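Local coordinates for Lmo0740 protein (PDB 4RFA), which probably acts as a transcription activator of the Crp family, pairing a cyclic nucleotide-binding-type sensor domain with a winged-helix DNA-binding domain, at residues Phe52-Tyr57 with Ser103-Lys108; Ala59-Asp64 with Ser96-Ser101; Thr69-Ile74 with Tyr189-Gln194; Asn160-Met165 with Asn173-Pro178. All blocks are in the same frame, centred on the assembly; numbering follows the deposited sequence. Where two conformers were deposited one is given.

Interaction 1 of 4, residues Phe52-Tyr57 with Ser103-Lys108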
loop_
_atom_site.group_PDB
_atom_site.type_symbol
_atom_site.label_atom_id
_atom_site.label_comp_id
_atom_site.label_asym_id
_atom_site.label_seq_id
_atom_site.Cartn_x
_atom_site.Cartn_y
_atom_site.Cartn_z
ATOM N N PHE A 52 11.069 13.028 4.217
ATOM C CA PHE A 52 9.801 13.762 4.216
ATOM C C PHE A 52 9.710 14.849 3.185
ATOM O O PHE A 52 10.531 15.783 3.184
ATOM C CB PHE A 52 9.609 14.441 5.562
ATOM C CG PHE A 52 8.967 13.573 6.549
ATOM C CD1 PHE A 52 7.600 13.347 6.480
ATOM C CD2 PHE A 52 9.720 12.936 7.515
ATOM C CE1 PHE A 52 6.984 12.506 7.386
ATOM C CE2 PHE A 52 9.116 12.096 8.430
ATOM C CZ PHE A 52 7.745 11.881 8.369
ATOM N N ILE A 53 8.679 14.795 2.362
ATOM C CA ILE A 53 8.482 15.816 1.337
ATOM C C ILE A 53 7.800 16.981 2.024
ATOM O O ILE A 53 6.788 16.800 2.700
ATOM C CB ILE A 53 7.592 15.340 0.205
ATOM C CG1 ILE A 53 8.035 13.970 -0.300
ATOM C CG2 ILE A 53 7.487 16.404 -0.878
ATOM C CD1 ILE A 53 9.510 13.708 -0.376
ATOM N N VAL A 54 8.371 18.165 1.893
ATOM C CA VAL A 54 7.745 19.353 2.490
ATOM C C VAL A 54 7.080 20.184 1.418
ATOM O O VAL A 54 6.092 20.838 1.689
ATOM C CB VAL A 54 8.702 20.204 3.354
ATOM C CG1 VAL A 54 9.345 19.357 4.434
ATOM C CG2 VAL A 54 9.759 20.855 2.502
ATOM N N GLU A 55 7.571 20.140 0.192
ATOM C CA GLU A 55 6.838 20.806 -0.873
ATOM C C GLU A 55 7.100 20.180 -2.214
ATOM O O GLU A 55 8.150 19.582 -2.426
ATOM C CB GLU A 55 7.183 22.306 -0.893
ATOM C CG GLU A 55 8.597 22.622 -1.260
ATOM C CD GLU A 55 8.911 24.136 -1.250
ATOM O OE1 GLU A 55 8.567 24.836 -0.269
ATOM O OE2 GLU A 55 9.529 24.618 -2.232
ATOM N N GLY A 56 6.149 20.323 -3.132
ATOM C CA GLY A 56 6.255 19.715 -4.467
ATOM C C GLY A 56 5.716 18.280 -4.587
ATOM O O GLY A 56 5.285 17.679 -3.605
ATOM N N TYR A 57 5.787 17.733 -5.801
ATOM C CA TYR A 57 5.142 16.473 -6.142
ATOM C C TYR A 57 6.091 15.639 -6.948
ATOM O O TYR A 57 6.888 16.143 -7.732
ATOM C CB TYR A 57 3.850 16.724 -6.943
ATOM C CG TYR A 57 2.780 17.419 -6.128
ATOM C CD1 TYR A 57 2.701 18.796 -6.042
ATOM C CD2 TYR A 57 1.859 16.687 -5.436
ATOM C CE1 TYR A 57 1.710 19.409 -5.278
ATOM C CE2 TYR A 57 0.895 17.270 -4.683
ATOM C CZ TYR A 57 0.826 18.632 -4.593
ATOM O OH TYR A 57 -0.176 19.164 -3.827
ATOM N N SER A 103 9.672 22.445 -8.717
ATOM C CA SER A 103 10.575 22.012 -7.659
ATOM C C SER A 103 9.908 21.215 -6.541
ATOM O O SER A 103 8.671 21.180 -6.402
ATOM C CB SER A 103 11.289 23.227 -7.042
ATOM O OG SER A 103 10.373 23.946 -6.238
ATOM N N LEU A 104 10.779 20.574 -5.762
ATOM C CA LEU A 104 10.433 19.770 -4.652
ATOM C C LEU A 104 11.563 19.824 -3.626
ATOM O O LEU A 104 12.761 19.825 -3.998
ATOM C CB LEU A 104 10.192 18.337 -5.133
ATOM C CG LEU A 104 9.882 17.256 -4.111
ATOM C CD1 LEU A 104 9.052 16.131 -4.758
ATOM C CD2 LEU A 104 11.142 16.701 -3.461
HETATM N N MSE A 105 11.173 19.883 -2.357
HETATM C CA MSE A 105 12.095 19.932 -1.220
HETATM C C MSE A 105 11.754 18.837 -0.294
HETATM O O MSE A 105 10.596 18.637 0.016
HETATM C CB MSE A 105 11.913 21.162 -0.343
HETATM C CG MSE A 105 12.725 21.157 0.981
HETATM SE SE MSE A 105 12.540 22.976 1.752
HETATM C CE MSE A 105 13.425 23.996 0.302
ATOM N N LEU A 106 12.764 18.159 0.208
ATOM C CA LEU A 106 12.545 17.175 1.249
ATOM C C LEU A 106 13.588 17.212 2.318
ATOM O O LEU A 106 14.639 17.825 2.148
ATOM C CB LEU A 106 12.481 15.779 0.627
ATOM C CG LEU A 106 13.706 15.240 -0.080
ATOM C CD1 LEU A 106 14.795 14.876 0.911
ATOM C CD2 LEU A 106 13.334 14.020 -0.887
ATOM N N TYR A 107 13.291 16.521 3.414
ATOM C CA TYR A 107 14.250 16.312 4.483
ATOM C C TYR A 107 14.687 14.857 4.550
ATOM O O TYR A 107 13.892 13.962 4.505
ATOM C CB TYR A 107 13.665 16.795 5.820
ATOM C CG TYR A 107 13.745 18.301 5.940
ATOM C CD1 TYR A 107 14.903 18.926 6.359
ATOM C CD2 TYR A 107 12.686 19.093 5.535
ATOM C CE1 TYR A 107 14.980 20.315 6.427
ATOM C CE2 TYR A 107 12.753 20.478 5.596
ATOM C CZ TYR A 107 13.882 21.078 6.043
ATOM O OH TYR A 107 13.903 22.444 6.071
ATOM N N LYS A 108 15.979 14.616 4.618
ATOM C CA LYS A 108 16.462 13.254 4.832
ATOM C C LYS A 108 16.757 13.145 6.301
ATOM O O LYS A 108 17.586 13.893 6.802
ATOM C CB LYS A 108 17.740 13.019 4.029
ATOM C CG LYS A 108 18.365 11.652 4.228
ATOM C CD LYS A 108 19.611 11.526 3.385
ATOM C CE LYS A 108 20.364 10.241 3.696
ATOM N NZ LYS A 108 21.736 10.317 3.135
#
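Phe52 and Tyr107 sit opposite each other as a hydrogen-bonded antiparallel pair, joined by Phe52 N to Tyr107 O (3.0 Å) and Tyr107 N to Phe52 O (2.9 Å). Ile53 and Leu106 follow as a non-hydrogen-bonded pair, after which the register slips by one. Val54 and Glu55 both face Met105 (a selenomethionine), the pattern of a classic beta bulge. Val54 N donates to Met105 O at 2.9 Å. Glu55 N reaches Met105 O more weakly, at 3.4 Å. The return bond runs from Met105 N to Glu55 O over 3.0 Å. Past the bulge, Gly56 has phi 88°, and with no side chain in the way its CA makes a CA-H...O contact with Ser103 O.

The apolar contacts fall on both faces of the sheet. Val54 straddles its neighbours with two methyls. With chi1 at -55°, CG1 stands beside the backbone N and reaches the edge of the Tyr107 ring in its plane, 3.5 Å from CD2. Its other methyl, CG2, is pressed against Met105 CG at 3.3 Å, tighter than normal carbon contact. Leu12 and Leu16 of helix 11-20 pack on this side, against Phe52, Val54 and Tyr107. On the other face Ile53 CD1 rests on Leu106 CB at 3.8 Å, while its CG2 approaches Leu104.

In the beta-roll expected of this family, such a pairing joins two central strands of one sheet. Here the backbone bonds set the register, and the bulge lets one carbonyl take two N-H groups, the second only weakly, while Val54 is wedged between Met105 and Tyr107.

Interaction 2 of 4, residues Ala59-Asp64 with Ser96-Ser101; sequences AVELED and SITVMS
Glu61 OE2 has two partners: Thr98 OG1 donates to it across the strands at 3.0 Å, and Arg188 NH2 forms a salt bridge with it. The hydroxyl comes from above the carboxylate, 61° out of its plane. Glu61 CG lies beside the backbone N (chi1 -50°) and the chain then runs out extended, which carries the carboxylate past Ser96 to Thr98. The nearby arginine would probably help keep this acid ionised.

A second carboxylate works differently. Glu63 bends at chi2 (-66°) and curls back from beyond the strand, where Ser96 OG donates to its OE2 at 2.7 Å, nearly in line with the C-O bond. Asn70 ND2 bonds weakly to the remaining oxygen of each glutamate, Glu61 OE1 and Glu63 OE1.

Beneath these groups the backbones form a regular antiparallel pairing. Ala59 N reaches Thr98 O at 2.7 Å, and Thr98 N answers to Ala59 O at 2.8 Å. Two residues further along, Glu61 N meets Ser96 O at 2.7 Å, while the return bond from Ser96 N to Glu61 O is longer, 3.3 Å. Between the two hydrogen-bonded pairs Val60 and Ile97 face each other, their side chains lying alongside on the opposite face from the glutamate, with Val60 CG2 4.1 Å from Ile97 CG1.

Strand 58-62 is the middle one of its sheet, with 95-99 on one side and 72-76 on the other. Val60 also packs on Tyr140 of the second subunit, and Arg188 ties the polar face to helix 183-189.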
loop_
_atom_site.group_PDB
_atom_site.type_symbol
_atom_site.label_atom_id
_atom_site.label_comp_id
_atom_site.label_asym_id
_atom_site.label_seq_id
_atom_site.Cartn_x
_atom_site.Cartn_y
_atom_site.Cartn_z
ATOM N N ALA A 59 6.345 11.500 -8.958
ATOM C CA ALA A 59 5.641 10.300 -9.413
ATOM C C ALA A 59 6.506 9.101 -9.296
ATOM O O ALA A 59 7.676 9.134 -9.684
ATOM C CB ALA A 59 5.220 10.449 -10.876
ATOM N N VAL A 60 5.925 8.022 -8.790
ATOM C CA VAL A 60 6.589 6.728 -8.777
ATOM C C VAL A 60 6.167 5.948 -10.062
ATOM O O VAL A 60 4.989 5.678 -10.287
ATOM C CB VAL A 60 6.174 5.937 -7.522
ATOM C CG1 VAL A 60 6.946 4.654 -7.390
ATOM C CG2 VAL A 60 6.329 6.791 -6.254
ATOM N N GLU A 61 7.132 5.521 -10.850
ATOM C CA GLU A 61 6.876 4.871 -12.135
ATOM C C GLU A 61 7.025 3.360 -12.112
ATOM O O GLU A 61 7.984 2.854 -11.552
ATOM C CB GLU A 61 7.879 5.396 -13.160
ATOM C CG GLU A 61 7.964 6.917 -13.207
ATOM C CD GLU A 61 8.668 7.437 -14.456
ATOM O OE1 GLU A 61 9.149 6.592 -15.255
ATOM O OE2 GLU A 61 8.739 8.679 -14.624
ATOM N N LEU A 62 6.113 2.653 -12.787
ATOM C CA LEU A 62 6.272 1.215 -13.048
ATOM C C LEU A 62 7.289 0.998 -14.180
ATOM O O LEU A 62 7.004 1.279 -15.362
ATOM C CB LEU A 62 4.922 0.551 -13.392
ATOM C CG LEU A 62 4.999 -0.926 -13.871
ATOM C CD1 LEU A 62 5.932 -1.775 -13.012
ATOM C CD2 LEU A 62 3.620 -1.566 -13.925
ATOM N N GLU A 63 8.454 0.466 -13.822
ATOM C CA GLU A 63 9.530 0.259 -14.786
ATOM C C GLU A 63 9.164 -0.859 -15.765
ATOM O O GLU A 63 8.916 -1.999 -15.355
ATOM C CB GLU A 63 10.855 -0.039 -14.069
ATOM C CG GLU A 63 11.378 1.141 -13.259
ATOM C CD GLU A 63 11.775 2.326 -14.125
ATOM O OE1 GLU A 63 12.089 2.124 -15.321
ATOM O OE2 GLU A 63 11.791 3.465 -13.615
ATOM N N ASP A 64 9.103 -0.515 -17.052
ATOM C CA ASP A 64 8.796 -1.488 -18.102
ATOM C C ASP A 64 9.568 -1.050 -19.319
ATOM O O ASP A 64 9.108 -0.179 -20.078
ATOM C CB ASP A 64 7.288 -1.501 -18.409
ATOM C CG ASP A 64 6.878 -2.592 -19.416
ATOM O OD1 ASP A 64 7.725 -3.202 -20.085
ATOM O OD2 ASP A 64 5.675 -2.843 -19.537
ATOM N N SER A 96 10.815 3.677 -10.103
ATOM C CA SER A 96 11.680 4.870 -9.901
ATOM C C SER A 96 10.820 6.130 -9.656
ATOM O O SER A 96 9.617 6.097 -9.880
ATOM C CB SER A 96 12.601 5.079 -11.092
ATOM O OG SER A 96 11.939 5.741 -12.143
ATOM N N ILE A 97 11.439 7.225 -9.219
ATOM C CA ILE A 97 10.726 8.364 -8.645
ATOM C C ILE A 97 11.126 9.663 -9.296
ATOM O O ILE A 97 12.244 10.050 -9.194
ATOM C CB ILE A 97 10.975 8.443 -7.120
ATOM C CG1 ILE A 97 10.450 7.159 -6.474
ATOM C CG2 ILE A 97 10.304 9.683 -6.537
ATOM C CD1 ILE A 97 10.706 6.994 -4.994
ATOM N N THR A 98 10.188 10.336 -9.959
ATOM C CA THR A 98 10.475 11.482 -10.795
ATOM C C THR A 98 9.711 12.688 -10.318
ATOM O O THR A 98 8.509 12.603 -10.052
ATOM C CB THR A 98 10.006 11.198 -12.230
ATOM O OG1 THR A 98 10.616 9.993 -12.689
ATOM C CG2 THR A 98 10.302 12.323 -13.165
ATOM N N VAL A 99 10.388 13.818 -10.256
ATOM C CA VAL A 99 9.822 15.049 -9.805
ATOM C C VAL A 99 8.928 15.578 -10.891
ATOM O O VAL A 99 9.348 15.693 -12.044
ATOM C CB VAL A 99 10.927 16.048 -9.435
ATOM C CG1 VAL A 99 10.357 17.402 -9.079
ATOM C CG2 VAL A 99 11.713 15.466 -8.255
HETATM N N MSE A 100 7.696 15.893 -10.505
HETATM C CA MSE A 100 6.644 16.273 -11.442
HETATM C C MSE A 100 6.359 17.740 -11.495
HETATM O O MSE A 100 5.797 18.256 -12.493
HETATM C CB MSE A 100 5.360 15.651 -10.916
HETATM C CG MSE A 100 5.380 14.181 -11.224
HETATM SE SE MSE A 100 4.656 14.010 -13.030
HETATM C CE MSE A 100 6.280 13.341 -13.941
ATOM N N SER A 101 6.686 18.407 -10.391
ATOM C CA SER A 101 6.473 19.826 -10.248
ATOM C C SER A 101 7.799 20.548 -10.569
ATOM O O SER A 101 8.840 19.916 -10.864
ATOM C CB SER A 101 5.929 20.133 -8.854
ATOM O OG SER A 101 6.789 19.612 -7.875
#

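Interaction 3 of 4, residues Thr69-Ile74 with Tyr189-Gln194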
loop_
_atom_site.group_PDB
_atom_site.type_symbol
_atom_site.label_atom_id
_atom_site.label_comp_id
_atom_site.label_asym_id
_atom_site.label_seq_id
_atom_site.Cartn_x
_atom_site.Cartn_y
_atom_site.Cartn_z
ATOM N N THR A 69 7.314 5.448 -22.416
ATOM C CA THR A 69 6.989 6.205 -21.192
ATOM C C THR A 69 6.292 5.276 -20.220
ATOM O O THR A 69 5.325 4.620 -20.538
ATOM C CB THR A 69 6.132 7.483 -21.463
ATOM O OG1 THR A 69 4.737 7.156 -21.522
ATOM C CG2 THR A 69 6.562 8.152 -22.762
ATOM N N ASN A 70 6.830 5.185 -19.025
ATOM C CA ASN A 70 6.269 4.303 -18.076
ATOM C C ASN A 70 4.978 4.860 -17.499
ATOM O O ASN A 70 4.777 6.067 -17.403
ATOM C CB ASN A 70 7.220 4.092 -16.918
ATOM C CG ASN A 70 8.466 3.291 -17.299
ATOM O OD1 ASN A 70 8.424 2.377 -18.132
ATOM N ND2 ASN A 70 9.564 3.593 -16.620
ATOM N N TYR A 71 4.145 3.938 -17.061
ATOM C CA TYR A 71 2.985 4.263 -16.278
ATOM C C TYR A 71 3.429 4.818 -14.942
ATOM O O TYR A 71 4.541 4.593 -14.485
ATOM C CB TYR A 71 2.171 2.996 -16.042
ATOM C CG TYR A 71 1.537 2.404 -17.281
ATOM C CD1 TYR A 71 1.147 3.203 -18.348
ATOM C CD2 TYR A 71 1.282 1.031 -17.362
ATOM C CE1 TYR A 71 0.536 2.661 -19.472
ATOM C CE2 TYR A 71 0.660 0.473 -18.482
ATOM C CZ TYR A 71 0.290 1.297 -19.536
ATOM O OH TYR A 71 -0.323 0.769 -20.655
ATOM N N ILE A 72 2.521 5.501 -14.282
ATOM C CA ILE A 72 2.775 6.048 -12.962
ATOM C C ILE A 72 1.921 5.270 -12.004
ATOM O O ILE A 72 0.698 5.175 -12.200
ATOM C CB ILE A 72 2.351 7.509 -12.910
ATOM C CG1 ILE A 72 3.265 8.334 -13.805
ATOM C CG2 ILE A 72 2.255 7.994 -11.465
ATOM C CD1 ILE A 72 2.723 9.728 -14.130
ATOM N N SER A 73 2.552 4.728 -10.973
ATOM C CA SER A 73 1.858 3.860 -10.021
ATOM C C SER A 73 1.184 4.700 -8.995
ATOM O O SER A 73 0.085 4.398 -8.581
ATOM C CB SER A 73 2.869 2.928 -9.294
ATOM O OG SER A 73 3.564 2.158 -10.272
ATOM N N ILE A 74 1.865 5.742 -8.531
ATOM C CA ILE A 74 1.268 6.590 -7.500
ATOM C C ILE A 74 2.029 7.892 -7.439
ATOM O O ILE A 74 3.183 7.910 -7.827
ATOM C CB ILE A 74 1.291 5.832 -6.108
ATOM C CG1 ILE A 74 0.500 6.565 -5.032
ATOM C CG2 ILE A 74 2.702 5.560 -5.680
ATOM C CD1 ILE A 74 0.217 5.688 -3.794
ATOM N N TYR A 189 -1.134 7.650 -15.449
ATOM C CA TYR A 189 -1.670 7.264 -14.149
ATOM C C TYR A 189 -2.853 6.323 -14.313
ATOM O O TYR A 189 -3.119 5.450 -13.449
ATOM C CB TYR A 189 -2.007 8.500 -13.364
ATOM C CG TYR A 189 -2.619 8.308 -11.982
ATOM C CD1 TYR A 189 -1.935 7.718 -10.937
ATOM C CD2 TYR A 189 -3.873 8.845 -11.709
ATOM C CE1 TYR A 189 -2.488 7.633 -9.654
ATOM C CE2 TYR A 189 -4.435 8.750 -10.440
ATOM C CZ TYR A 189 -3.741 8.138 -9.422
ATOM O OH TYR A 189 -4.391 8.066 -8.230
ATOM N N CYS A 190 -3.599 6.519 -15.397
ATOM C CA CYS A 190 -4.709 5.625 -15.736
ATOM C C CYS A 190 -4.293 4.349 -16.439
ATOM O O CYS A 190 -5.131 3.513 -16.722
ATOM C CB CYS A 190 -5.789 6.335 -16.567
ATOM S SG CYS A 190 -6.572 7.647 -15.633
ATOM N N ARG A 191 -3.009 4.248 -16.737
ATOM C CA ARG A 191 -2.447 3.080 -17.367
ATOM C C ARG A 191 -3.253 2.776 -18.671
ATOM O O ARG A 191 -3.879 1.719 -18.847
ATOM C CB ARG A 191 -2.360 1.963 -16.294
ATOM C CG ARG A 191 -1.778 2.449 -14.920
ATOM C CD ARG A 191 -1.518 1.268 -13.975
ATOM N NE ARG A 191 -1.169 1.402 -12.521
ATOM C CZ ARG A 191 -1.331 2.421 -11.663
ATOM N NH1 ARG A 191 -1.874 3.575 -12.004
ATOM N NH2 ARG A 191 -0.957 2.217 -10.365
ATOM N N THR A 192 -3.302 3.794 -19.531
ATOM C CA THR A 192 -3.850 3.708 -20.879
ATOM C C THR A 192 -3.121 4.694 -21.837
ATOM O O THR A 192 -2.147 5.304 -21.456
ATOM C CB THR A 192 -5.331 4.017 -20.869
ATOM O OG1 THR A 192 -5.875 3.618 -22.107
ATOM C CG2 THR A 192 -5.614 5.502 -20.627
ATOM N N THR A 193 -3.592 4.829 -23.078
ATOM C CA THR A 193 -2.898 5.648 -24.093
ATOM C C THR A 193 -3.450 7.047 -24.132
ATOM O O THR A 193 -4.517 7.329 -23.592
ATOM C CB THR A 193 -3.075 5.072 -25.519
ATOM O OG1 THR A 193 -4.446 5.200 -25.929
ATOM C CG2 THR A 193 -2.674 3.610 -25.564
ATOM N N GLN A 194 -2.741 7.937 -24.790
ATOM C CA GLN A 194 -3.203 9.307 -24.859
ATOM C C GLN A 194 -4.367 9.464 -25.744
ATOM O O GLN A 194 -5.291 10.181 -25.376
ATOM C CB GLN A 194 -2.131 10.239 -25.340
ATOM C CG GLN A 194 -1.225 10.668 -24.234
ATOM C CD GLN A 194 -0.725 12.071 -24.471
ATOM O OE1 GLN A 194 -1.518 13.021 -24.542
ATOM N NE2 GLN A 194 0.581 12.217 -24.601
#
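Tyr71 lays its ring over the backbone of Arg191, and its atoms can be followed outward. CB lies near Arg191 CG. With CG beside the backbone N (chi1 -67°) and the ring turned to chi2 -30°, one face of the ring is presented to the turn: CD2 approaches Arg191 CB at 3.9 Å, and CE1 comes to 3.7 Å from Arg191 CA. That CA stands almost over the ring centre, 3.7 Å from it and 14° off the normal, a CH-pi contact. At the tip, OH passes within 4.1 Å of Arg191 O. The ring also makes a cation-pi contact with Arg67.

Arg191 is the first residue past the helical conformation after helix 183-189, with positive phi in a Schellman motif. Its side chain was modelled in two conformers, and what follows holds for one of them. The chain runs extended from CG to NE, and NH2 donates to Ser73 O at 3.0 Å, landing on a lone pair in the carbonyl plane, though that oxygen is tilted from the guanidinium plane. NH1 bonds weakly to Tyr189 O. Ile72 O lies over a face of the guanidinium, close to NH1 but badly angled for a bond.

Ile72 CG2 packs on Tyr189 CD1 at 4.2 Å, and Tyr189 OH bonds to Asn160 ND2.

The segment 189-194 is the turn between helices 183-189 and 194-206, consistent with the helix-turn-helix of Crp-type regulators; Thr193 caps the second helix. Strand 72-76, an edge of the probable sensor-domain sheet beside 58-62, here meets the probable DNA-binding domain, with helix 150-165 against Tyr189 and Cys190.

Interaction 4 of 4, residues Asn160-Met165 with Asn173-Pro178; sequences NLAVEM and NEIVLP
Residues 160-165 of helix 150-165 lie against strand 174-176 and the residues after it, the backbones coming nearest at Met165 and Leu177, whose CA atoms are 6.4 Å apart. Leu177 reaches toward the helix: CG stands beside the backbone N (chi1 -62°), and of the two branches CD2 is the one that comes onto the helix backbone, 3.7 Å from Ala162 N. The same methyl touches Leu161 CB at 4.0 Å, so one methyl meets two consecutive helix residues. Two positions earlier in the chain, Ile175 applies its CG2 to the small Ala162 CB at 3.8 Å.

This is consistent with the winged-helix domain of Crp-type regulators: the three-stranded sheet of 167-168, 174-176 and 218-220 leans on helix 150-165, and Ile219 of the neighbouring strand joins Leu177 and Ala162 from the sheet side.

Further along, the contact passes to Met165, a selenomethionine, and Pro178. The two side chains meet at about a right angle, Met165 CG against Pro178 CG at 3.7 Å, with SE resting on the same ring carbon at 3.8 Å. Pro178 CD lies 3.2 Å from Met165 O, a snug fit of ring and carbonyl. A water bridges this carbonyl to the strand, giving a sound bond to Val176 O (2.9 Å) and only a weak one to Met165 O. Phe75 of strand 72-76 abuts Leu161 and Met165, and Tyr57 meets Met165 as well, which brings the probable sensor domain up to this corner.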
loop_
_atom_site.group_PDB
_atom_site.type_symbol
_atom_site.label_atom_id
_atom_site.label_comp_id
_atom_site.label_asym_id
_atom_site.label_seq_id
_atom_site.Cartn_x
_atom_site.Cartn_y
_atom_site.Cartn_z
ATOM N N ASN A 160 -9.401 10.387 -7.131
ATOM C CA ASN A 160 -8.295 10.152 -6.228
ATOM C C ASN A 160 -7.440 11.430 -6.207
ATOM O O ASN A 160 -6.974 11.893 -5.162
ATOM C CB ASN A 160 -7.336 9.043 -6.726
ATOM C CG ASN A 160 -7.897 7.587 -6.649
ATOM O OD1 ASN A 160 -8.874 7.278 -5.981
ATOM N ND2 ASN A 160 -7.183 6.673 -7.301
ATOM N N LEU A 161 -7.141 11.943 -7.381
ATOM C CA LEU A 161 -6.323 13.183 -7.436
ATOM C C LEU A 161 -7.035 14.397 -6.807
ATOM O O LEU A 161 -6.421 15.210 -6.128
ATOM C CB LEU A 161 -5.978 13.482 -8.860
ATOM C CG LEU A 161 -5.091 12.400 -9.469
ATOM C CD1 LEU A 161 -4.905 12.642 -10.947
ATOM C CD2 LEU A 161 -3.723 12.341 -8.818
ATOM N N ALA A 162 -8.346 14.508 -6.995
ATOM C CA ALA A 162 -9.073 15.641 -6.395
ATOM C C ALA A 162 -8.964 15.563 -4.901
ATOM O O ALA A 162 -8.725 16.547 -4.226
ATOM C CB ALA A 162 -10.529 15.640 -6.809
ATOM N N VAL A 163 -9.086 14.365 -4.372
ATOM C CA VAL A 163 -8.879 14.196 -2.962
ATOM C C VAL A 163 -7.414 14.504 -2.590
ATOM O O VAL A 163 -7.167 15.174 -1.595
ATOM C CB VAL A 163 -9.254 12.780 -2.510
ATOM C CG1 VAL A 163 -8.837 12.551 -1.042
ATOM C CG2 VAL A 163 -10.751 12.567 -2.668
ATOM N N GLU A 164 -6.458 14.035 -3.359
ATOM C CA GLU A 164 -5.082 14.165 -2.952
ATOM C C GLU A 164 -4.508 15.541 -3.077
ATOM O O GLU A 164 -3.752 15.953 -2.264
ATOM C CB GLU A 164 -4.215 13.271 -3.799
ATOM C CG GLU A 164 -4.112 11.873 -3.305
ATOM C CD GLU A 164 -3.471 10.965 -4.308
ATOM O OE1 GLU A 164 -2.877 11.439 -5.268
ATOM O OE2 GLU A 164 -3.559 9.764 -4.120
HETATM N N MSE A 165 -4.867 16.233 -4.127
HETATM C CA MSE A 165 -4.067 17.251 -4.666
HETATM C C MSE A 165 -4.883 18.326 -5.258
HETATM O O MSE A 165 -4.349 19.182 -5.945
HETATM C CB MSE A 165 -3.645 16.455 -5.856
HETATM C CG MSE A 165 -2.235 16.680 -6.275
HETATM SE SE MSE A 165 -2.028 15.814 -7.976
HETATM C CE MSE A 165 -1.008 14.375 -7.183
ATOM N N ASN A 173 -17.787 26.315 -7.730
ATOM C CA ASN A 173 -18.180 24.934 -7.462
ATOM C C ASN A 173 -17.373 23.947 -8.318
ATOM O O ASN A 173 -17.932 23.146 -9.089
ATOM C CB ASN A 173 -19.691 24.752 -7.658
ATOM C CG ASN A 173 -20.282 23.732 -6.697
ATOM O OD1 ASN A 173 -19.765 23.530 -5.591
ATOM N ND2 ASN A 173 -21.367 23.088 -7.108
ATOM N N GLU A 174 -16.050 24.043 -8.167
ATOM C CA GLU A 174 -15.086 23.260 -8.915
ATOM C C GLU A 174 -13.921 22.869 -8.023
ATOM O O GLU A 174 -13.492 23.658 -7.171
ATOM C CB GLU A 174 -14.498 24.090 -10.058
ATOM C CG GLU A 174 -15.423 24.377 -11.230
ATOM C CD GLU A 174 -14.774 25.309 -12.246
ATOM O OE1 GLU A 174 -13.534 25.468 -12.223
ATOM O OE2 GLU A 174 -15.502 25.894 -13.071
ATOM N N ILE A 175 -13.382 21.673 -8.247
ATOM C CA ILE A 175 -12.119 21.286 -7.643
ATOM C C ILE A 175 -11.093 21.226 -8.749
ATOM O O ILE A 175 -11.312 20.559 -9.754
ATOM C CB ILE A 175 -12.240 19.943 -6.922
ATOM C CG1 ILE A 175 -13.040 20.150 -5.638
ATOM C CG2 ILE A 175 -10.867 19.369 -6.595
ATOM C CD1 ILE A 175 -13.537 18.863 -5.017
ATOM N N VAL A 176 -9.982 21.942 -8.568
ATOM C CA VAL A 176 -9.006 22.149 -9.633
ATOM C C VAL A 176 -7.735 21.377 -9.320
ATOM O O VAL A 176 -7.271 21.387 -8.187
ATOM C CB VAL A 176 -8.646 23.633 -9.793
ATOM C CG1 VAL A 176 -7.725 23.832 -10.991
ATOM C CG2 VAL A 176 -9.921 24.466 -9.947
ATOM N N LEU A 177 -7.175 20.731 -10.335
ATOM C CA LEU A 177 -5.994 19.897 -10.136
ATOM C C LEU A 177 -4.737 20.691 -10.542
ATOM O O LEU A 177 -4.796 21.524 -11.419
ATOM C CB LEU A 177 -6.076 18.609 -10.957
ATOM C CG LEU A 177 -7.212 17.623 -10.678
ATOM C CD1 LEU A 177 -7.002 16.378 -11.507
ATOM C CD2 LEU A 177 -7.360 17.262 -9.205
ATOM N N PRO A 178 -3.584 20.353 -9.958
ATOM C CA PRO A 178 -2.336 20.994 -10.373
ATOM C C PRO A 178 -2.040 20.912 -11.858
ATOM O O PRO A 178 -2.393 19.951 -12.547
ATOM C CB PRO A 178 -1.262 20.194 -9.634
ATOM C CG PRO A 178 -1.960 19.581 -8.499
ATOM C CD PRO A 178 -3.332 19.253 -9.000
HETATM O O HOH W 1 -4.571 22.142 -7.569
#

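Interactions 1 and 2 are both antiparallel strand pairings of the probable sensor domain, in different sheets, and are joined end to end where Tyr57 bonds to Met100 and Ser101; interaction 2 is nested in the loop that interaction 1 closes. Interaction 1 is partly buried, with largely apolar side-chain contacts, whereas the more buried interaction 2 adds charged and hydroxyl side chains. Interaction 3 shares interaction 2's sheet, since strand 72-76 flanks 58-62, and carries it to the probable DNA-binding domain through aromatic and arginine contacts. Interaction 4, buried and almost wholly apolar, lies within that domain, meeting interaction 3 through Tyr189 with Asn160 and interaction 1 through Tyr57 with Met165.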